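Side-chain contact in tegumental protein 20.8 kDa (Clonorchis sinensis, PDB 5X2E), which binds a calcium ion through an EF-hand loop in this calmodulin-like domain, one part of a longer tegumental protein: residues Leu54-Phe57 with Cys58-Gly62. Numbering follows the deposited sequence.
Sequences LETF and CSKLG
F57 and L61, one turn apart on helix 54-61, meet ring to methyl. L61 CD1 sits over one face of the F57 ring, 3.5 Å from its centroid and 17° off the ring normal, a CH-pi contact displaced toward CZ. With CG trans to the backbone N (chi1 -180°), the F57 ring is set beneath L61. On the neighbouring flank, L54 CD1 packs against C58 SG at 3.6 Å. That sulfur also lies 3.3 Å from L54 O.

Four successive i to i+4 backbone bonds join the two halves. C58 N to L54 O (2.9 Å) is representative, and L61 N to F57 O, at 3.2 Å with an N-H...O angle of 140°, is longer and more bent. The helix ends there, G62 following with positive phi. On the solvent side a water donates a weak bond to E55 O.

Around the apolar flank, F7 and F44 meet the F57 ring, and P65 of helix 65-79 touches L54 and C58. The helix is therefore amphipathic: hydrophobic contacts tie this exiting helix of the second EF-hand to the domain core, while E55 and S59 face solvent.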
ATOM      1  N   LEU A  54       6.056  -2.732  -3.015  1.00 20.32           N
ATOM      2  CA  LEU A  54       6.521  -2.434  -1.674  1.00 20.52           C
ATOM      3  C   LEU A  54       7.869  -1.679  -1.740  1.00 22.46           C
ATOM      4  O   LEU A  54       8.076  -0.722  -0.977  1.00 25.98           O
ATOM      5  CB  LEU A  54       6.662  -3.730  -0.878  1.00 20.18           C
ATOM      6  CG  LEU A  54       7.208  -3.535   0.520  1.00 21.61           C
ATOM      7  CD1 LEU A  54       6.329  -2.589   1.313  1.00 24.08           C
ATOM      8  CD2 LEU A  54       7.285  -4.908   1.216  1.00 22.24           C
ATOM      9  N   GLU A  55       8.752  -2.097  -2.660  1.00 21.83           N
ATOM     10  CA  GLU A  55      10.085  -1.480  -2.799  1.00 23.28           C
ATOM     11  C   GLU A  55       9.992   0.030  -3.095  1.00 24.54           C
ATOM     12  O   GLU A  55      10.687   0.844  -2.496  1.00 25.96           O
ATOM     13  CB  GLU A  55      10.914  -2.177  -3.902  1.00 25.56           C
ATOM     14  CG  GLU A  55      11.392  -3.593  -3.547  1.00 29.75           C
ATOM     15  CD  GLU A  55      12.472  -3.634  -2.473  1.00 29.70           C
ATOM     16  OE1 GLU A  55      13.237  -2.672  -2.281  1.00 32.14           O
ATOM     17  OE2 GLU A  55      12.569  -4.636  -1.801  1.00 24.78           O
ATOM     18  N   THR A  56       9.151   0.406  -4.049  1.00 24.21           N
ATOM     19  CA  THR A  56       9.068   1.810  -4.452  1.00 24.57           C
ATOM     20  C   THR A  56       8.354   2.632  -3.381  1.00 23.96           C
ATOM     21  O   THR A  56       8.729   3.768  -3.095  1.00 26.07           O
ATOM     22  CB  THR A  56       8.373   1.934  -5.806  1.00 27.28           C
ATOM     23  OG1 THR A  56       9.142   1.202  -6.781  1.00 28.23           O
ATOM     24  CG2 THR A  56       8.294   3.377  -6.224  1.00 28.77           C
ATOM     25  N   PHE A  57       7.313   2.042  -2.807  1.00 23.79           N
ATOM     26  CA  PHE A  57       6.593   2.662  -1.703  1.00 23.87           C
ATOM     27  C   PHE A  57       7.594   3.003  -0.584  1.00 25.58           C
ATOM     28  O   PHE A  57       7.653   4.145  -0.107  1.00 26.75           O
ATOM     29  CB  PHE A  57       5.495   1.704  -1.224  1.00 24.36           C
ATOM     30  CG  PHE A  57       4.657   2.202  -0.093  1.00 25.42           C
ATOM     31  CD1 PHE A  57       4.916   1.781   1.207  1.00 25.88           C
ATOM     32  CD2 PHE A  57       3.554   3.016  -0.326  1.00 27.59           C
ATOM     33  CE1 PHE A  57       4.095   2.193   2.261  1.00 26.98           C
ATOM     34  CE2 PHE A  57       2.743   3.406   0.709  1.00 28.05           C
ATOM     35  CZ  PHE A  57       3.014   2.985   2.008  1.00 28.53           C
ATOM     36  N   CYS A  58       8.430   2.030  -0.225  1.00 26.43           N
ATOM     37  CA  CYS A  58       9.369   2.217   0.869  1.00 29.20           C
ATOM     38  C   CYS A  58      10.462   3.227   0.520  1.00 31.15           C
ATOM     39  O   CYS A  58      10.860   4.052   1.347  1.00 32.38           O
ATOM     40  CB  CYS A  58      10.008   0.888   1.270  1.00 31.01           C
ATOM     41  SG  CYS A  58       8.906  -0.209   2.176  1.00 34.76           S
ATOM     42  N   SER A  59      10.984   3.149  -0.698  1.00 30.28           N
ATOM     43  CA  SER A  59      12.018   4.103  -1.099  1.00 32.38           C
ATOM     44  C   SER A  59      11.520   5.552  -1.026  1.00 32.40           C
ATOM     45  O   SER A  59      12.247   6.449  -0.605  1.00 33.37           O
ATOM     46  CB  SER A  59      12.509   3.765  -2.502  1.00 35.04           C
ATOM     47  OG  SER A  59      13.211   2.534  -2.473  1.00 39.39           O
ATOM     48  N   LYS A  60      10.277   5.777  -1.434  1.00 31.00           N
ATOM     49  CA  LYS A  60       9.725   7.132  -1.442  1.00 32.05           C
ATOM     50  C   LYS A  60       9.484   7.647  -0.033  1.00 33.51           C
ATOM     51  O   LYS A  60       9.616   8.838   0.222  1.00 34.71           O
ATOM     52  CB  LYS A  60       8.425   7.196  -2.249  1.00 33.30           C
ATOM     53  CG  LYS A  60       8.615   6.952  -3.741  1.00 37.61           C
ATOM     54  CD  LYS A  60       9.399   8.073  -4.431  1.00 42.76           C
ATOM     55  CE  LYS A  60       9.605   7.726  -5.902  1.00 46.46           C
ATOM     56  NZ  LYS A  60      10.295   8.798  -6.674  1.00 48.81           N
ATOM     57  N   LEU A  61       9.126   6.750   0.881  1.00 34.31           N
ATOM     58  CA  LEU A  61       8.743   7.168   2.224  1.00 36.62           C
ATOM     59  C   LEU A  61       9.873   7.041   3.249  1.00 38.44           C
ATOM     60  O   LEU A  61       9.707   7.438   4.395  1.00 41.31           O
ATOM     61  CB  LEU A  61       7.530   6.349   2.696  1.00 36.00           C
ATOM     62  CG  LEU A  61       6.278   6.617   1.866  1.00 35.33           C
ATOM     63  CD1 LEU A  61       5.162   5.642   2.213  1.00 35.67           C
ATOM     64  CD2 LEU A  61       5.818   8.037   2.108  1.00 35.69           C
ATOM     65  N   GLY A  62      11.002   6.460   2.854  1.00 37.96           N
ATOM     66  CA  GLY A  62      12.101   6.234   3.791  1.00 38.09           C
ATOM     67  C   GLY A  62      11.873   5.058   4.741  1.00 37.55           C
ATOM     68  O   GLY A  62      12.371   5.069   5.865  1.00 39.75           O
TER
HETATM   69  O   HOH W   1      12.918   1.047  -4.384  1.00 59.85           O